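Local coordinates for mannan endo-1,4-beta-mannosidase (Cryptopygus antarcticus, PDB 4OOU), which hydrolyses internal beta-1,4-mannosidic linkages in mannans, galactomannans and glucomannans as a secreted endo-acting glycosidase, at residues 23-31 against 298-307. Residues are numbered along the deposited sequence; the frame is centred on the assembly and turned at random.
Sequences LKASGSNFY and RWAYNVNDKP
Ser28 is gripped at two points by the 298-307 loop. Its OG, set beside its own backbone N and anti to the carbonyl carbon (chi1 -50°), donates to the backbone O of Asn304 over 2.8 Å, meeting a lone pair in the carbonyl plane. Its carbonyl O takes NH1 of Arg298 at 3.0 Å, again on a lone pair and almost in the guanidinium plane, though the N-H is bent to 139°. Arg298 CG lies over the centre of the Trp299 indole; bends at chi2 and chi3 beyond it bring the guanidinium round to Ser28, while NH2 bonds Lys306 O at 2.7 Å. A leucine in place of Arg298 would probably leave the carbonyls of Ser28 and Lys306 without these donors, and the turn tied to the loop by one hydrogen bond fewer. That hairpin, strands 24-26 and 29-32 joined by a type II' turn from Ser26 to Asn29, precedes strand 35-43 of the glycoside hydrolase family 5 TIM barrel; the loop leads into barrel strand 308-313. Pro307, at the loop's end, supplies the apolar half. Its CB sits over one face of the Phe30 ring, 4.0 Å from the centroid, in a CH-pi contact, and its CG meets Ala25 CB at 3.7 Å. Phe276 packs edge-to-face with Phe30. At the turn itself, Ser28 O also receives a CA-H...O contact from Pro307 CA at 3.4 Å.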
loop_
_atom_site.group_PDB
_atom_site.type_symbol
_atom_site.label_atom_id
_atom_site.label_comp_id
_atom_site.label_asym_id
_atom_site.label_seq_id
_atom_site.Cartn_x
_atom_site.Cartn_y
_atom_site.Cartn_z
ATOM N N LEU A 23 -11.323 -7.457 -7.022
ATOM C CA LEU A 23 -10.128 -7.114 -7.810
ATOM C C LEU A 23 -9.149 -8.268 -7.705
ATOM O O LEU A 23 -8.846 -8.690 -6.597
ATOM C CB LEU A 23 -9.483 -5.846 -7.225
ATOM C CG LEU A 23 -8.762 -4.799 -8.069
ATOM C CD1 LEU A 23 -7.302 -4.641 -7.644
ATOM C CD2 LEU A 23 -8.908 -5.019 -9.552
ATOM N N LYS A 24 -8.682 -8.789 -8.839
ATOM C CA LYS A 24 -7.671 -9.864 -8.860
ATOM C C LYS A 24 -6.395 -9.270 -9.435
ATOM O O LYS A 24 -6.411 -8.145 -9.933
ATOM C CB LYS A 24 -8.105 -11.058 -9.713
ATOM C CG LYS A 24 -9.602 -11.343 -9.656
ATOM C CD LYS A 24 -10.029 -12.552 -10.492
ATOM C CE LYS A 24 -10.325 -13.779 -9.625
ATOM N NZ LYS A 24 -10.867 -14.905 -10.434
ATOM N N ALA A 25 -5.301 -10.011 -9.300
ATOM C CA ALA A 25 -4.050 -9.711 -9.938
ATOM C C ALA A 25 -3.628 -10.965 -10.655
ATOM O O ALA A 25 -3.558 -12.003 -10.034
ATOM C CB ALA A 25 -2.987 -9.342 -8.921
ATOM N N SER A 26 -3.319 -10.839 -11.944
ATOM C CA SER A 26 -2.941 -11.968 -12.797
ATOM C C SER A 26 -1.955 -11.492 -13.870
ATOM O O SER A 26 -2.182 -10.500 -14.569
ATOM C CB SER A 26 -4.206 -12.632 -13.421
ATOM O OG SER A 26 -3.927 -13.362 -14.614
ATOM N N GLY A 27 -0.874 -12.234 -14.020
ATOM C CA GLY A 27 0.276 -11.739 -14.758
ATOM C C GLY A 27 0.577 -10.288 -14.397
ATOM O O GLY A 27 0.643 -9.913 -13.229
ATOM N N SER A 28 0.698 -9.473 -15.429
ATOM C CA SER A 28 1.034 -8.055 -15.294
ATOM C C SER A 28 -0.113 -7.132 -14.829
ATOM O O SER A 28 0.094 -5.912 -14.601
ATOM C CB SER A 28 1.492 -7.596 -16.668
ATOM O OG SER A 28 2.459 -8.506 -17.146
ATOM N N ASN A 29 -1.314 -7.675 -14.678
ATOM C CA ASN A 29 -2.473 -6.788 -14.548
ATOM C C ASN A 29 -3.420 -7.028 -13.368
ATOM O O ASN A 29 -3.601 -8.138 -12.876
ATOM C CB ASN A 29 -3.325 -6.809 -15.832
ATOM C CG ASN A 29 -2.565 -6.401 -17.080
ATOM O OD1 ASN A 29 -1.890 -5.368 -17.146
ATOM N ND2 ASN A 29 -2.718 -7.215 -18.110
ATOM N N PHE A 30 -4.068 -5.946 -12.962
ATOM C CA PHE A 30 -5.241 -6.054 -12.148
ATOM C C PHE A 30 -6.406 -6.400 -13.051
ATOM O O PHE A 30 -6.455 -5.934 -14.181
ATOM C CB PHE A 30 -5.522 -4.745 -11.451
ATOM C CG PHE A 30 -4.484 -4.367 -10.461
ATOM C CD1 PHE A 30 -4.243 -5.174 -9.379
ATOM C CD2 PHE A 30 -3.752 -3.193 -10.606
ATOM C CE1 PHE A 30 -3.314 -4.806 -8.441
ATOM C CE2 PHE A 30 -2.799 -2.840 -9.682
ATOM C CZ PHE A 30 -2.589 -3.635 -8.593
ATOM N N TYR A 31 -7.328 -7.234 -12.566
ATOM C CA TYR A 31 -8.584 -7.469 -13.281
ATOM C C TYR A 31 -9.757 -7.276 -12.350
ATOM O O TYR A 31 -9.698 -7.630 -11.189
ATOM C CB TYR A 31 -8.615 -8.876 -13.868
ATOM C CG TYR A 31 -7.602 -9.104 -14.938
ATOM C CD1 TYR A 31 -7.897 -8.850 -16.259
ATOM C CD2 TYR A 31 -6.331 -9.557 -14.627
ATOM C CE1 TYR A 31 -6.940 -9.034 -17.256
ATOM C CE2 TYR A 31 -5.373 -9.766 -15.613
ATOM C CZ TYR A 31 -5.682 -9.500 -16.926
ATOM O OH TYR A 31 -4.737 -9.719 -17.901
ATOM N N ARG A 298 7.282 0.745 -17.009
ATOM C CA ARG A 298 7.113 -0.361 -16.049
ATOM C C ARG A 298 7.865 -1.613 -16.505
ATOM O O ARG A 298 8.280 -2.446 -15.703
ATOM C CB ARG A 298 5.657 -0.767 -15.874
ATOM C CG ARG A 298 5.294 -1.889 -16.822
ATOM C CD ARG A 298 4.246 -2.802 -16.280
ATOM N NE ARG A 298 4.803 -3.827 -15.456
ATOM C CZ ARG A 298 4.045 -4.798 -14.982
ATOM N NH1 ARG A 298 2.777 -4.817 -15.299
ATOM N NH2 ARG A 298 4.539 -5.739 -14.188
ATOM N N TRP A 299 7.985 -1.774 -17.808
ATOM C CA TRP A 299 8.545 -2.984 -18.392
ATOM C C TRP A 299 10.030 -3.004 -18.109
ATOM O O TRP A 299 10.618 -4.064 -17.867
ATOM C CB TRP A 299 8.278 -2.987 -19.886
ATOM C CG TRP A 299 6.805 -2.711 -20.222
ATOM C CD1 TRP A 299 6.294 -1.595 -20.815
ATOM C CD2 TRP A 299 5.683 -3.553 -19.925
ATOM N NE1 TRP A 299 4.941 -1.695 -20.928
ATOM C CE2 TRP A 299 4.537 -2.895 -20.399
ATOM C CE3 TRP A 299 5.543 -4.802 -19.321
ATOM C CZ2 TRP A 299 3.260 -3.435 -20.277
ATOM C CZ3 TRP A 299 4.260 -5.355 -19.212
ATOM C CH2 TRP A 299 3.135 -4.665 -19.682
ATOM N N ALA A 300 10.619 -1.805 -18.110
ATOM C CA ALA A 300 12.008 -1.618 -17.731
ATOM C C ALA A 300 12.303 -2.289 -16.399
ATOM O O ALA A 300 13.409 -2.770 -16.188
ATOM C CB ALA A 300 12.355 -0.130 -17.660
ATOM N N TYR A 301 11.338 -2.337 -15.479
ATOM C CA TYR A 301 11.655 -2.908 -14.176
ATOM C C TYR A 301 11.690 -4.451 -14.227
ATOM O O TYR A 301 12.037 -5.094 -13.247
ATOM C CB TYR A 301 10.731 -2.367 -13.087
ATOM C CG TYR A 301 10.925 -0.894 -12.822
ATOM C CD1 TYR A 301 12.130 -0.399 -12.392
ATOM C CD2 TYR A 301 9.904 0.000 -13.020
ATOM C CE1 TYR A 301 12.331 0.954 -12.166
ATOM C CE2 TYR A 301 10.087 1.355 -12.787
ATOM C CZ TYR A 301 11.319 1.830 -12.364
ATOM O OH TYR A 301 11.480 3.197 -12.131
ATOM N N ASN A 302 11.398 -5.016 -15.396
ATOM C CA ASN A 302 11.418 -6.470 -15.620
ATOM C C ASN A 302 10.740 -7.169 -14.453
ATOM O O ASN A 302 11.361 -7.908 -13.703
ATOM C CB ASN A 302 12.842 -6.995 -15.855
ATOM C CG ASN A 302 12.868 -8.472 -16.312
ATOM O OD1 ASN A 302 13.894 -9.155 -16.230
ATOM N ND2 ASN A 302 11.739 -8.968 -16.781
ATOM N N VAL A 303 9.463 -6.876 -14.275
ATOM C CA VAL A 303 8.754 -7.326 -13.074
ATOM C C VAL A 303 7.282 -7.726 -13.415
ATOM O O VAL A 303 6.357 -7.615 -12.606
ATOM C CB VAL A 303 8.920 -6.223 -12.025
ATOM C CG1 VAL A 303 7.768 -5.219 -12.040
ATOM C CG2 VAL A 303 9.159 -6.818 -10.677
ATOM N N ASN A 304 7.140 -8.287 -14.612
ATOM C CA ASN A 304 5.893 -8.442 -15.302
ATOM C C ASN A 304 5.098 -9.648 -14.799
ATOM O O ASN A 304 3.950 -9.796 -15.181
ATOM C CB ASN A 304 6.132 -8.562 -16.820
ATOM C CG ASN A 304 7.110 -7.505 -17.388
ATOM O OD1 ASN A 304 7.509 -6.503 -16.743
ATOM N ND2 ASN A 304 7.491 -7.733 -18.614
ATOM N N ASP A 305 5.722 -10.499 -13.967
ATOM C CA ASP A 305 5.031 -11.545 -13.169
ATOM C C ASP A 305 3.865 -10.978 -12.309
ATOM O O ASP A 305 2.865 -11.684 -12.029
ATOM C CB ASP A 305 6.038 -12.340 -12.258
ATOM C CG ASP A 305 7.141 -11.443 -11.637
ATOM O OD1 ASP A 305 7.714 -10.649 -12.409
ATOM O OD2 ASP A 305 7.436 -11.509 -10.406
ATOM N N LYS A 306 4.014 -9.723 -11.867
ATOM C CA LYS A 306 3.018 -9.089 -10.973
ATOM C C LYS A 306 2.732 -7.704 -11.469
ATOM O O LYS A 306 3.604 -7.096 -12.087
ATOM C CB LYS A 306 3.537 -8.968 -9.539
ATOM C CG LYS A 306 3.933 -10.281 -8.863
ATOM C CD LYS A 306 4.432 -10.010 -7.452
ATOM C CE LYS A 306 5.132 -11.207 -6.840
ATOM N NZ LYS A 306 4.157 -12.336 -6.661
ATOM N N PRO A 307 1.527 -7.179 -11.183
ATOM C CA PRO A 307 1.214 -5.775 -11.431
ATOM C C PRO A 307 2.154 -4.879 -10.636
ATOM O O PRO A 307 2.697 -5.324 -9.630
ATOM C CB PRO A 307 -0.211 -5.624 -10.913
ATOM C CG PRO A 307 -0.747 -7.003 -10.735
ATOM C CD PRO A 307 0.450 -7.849 -10.452
#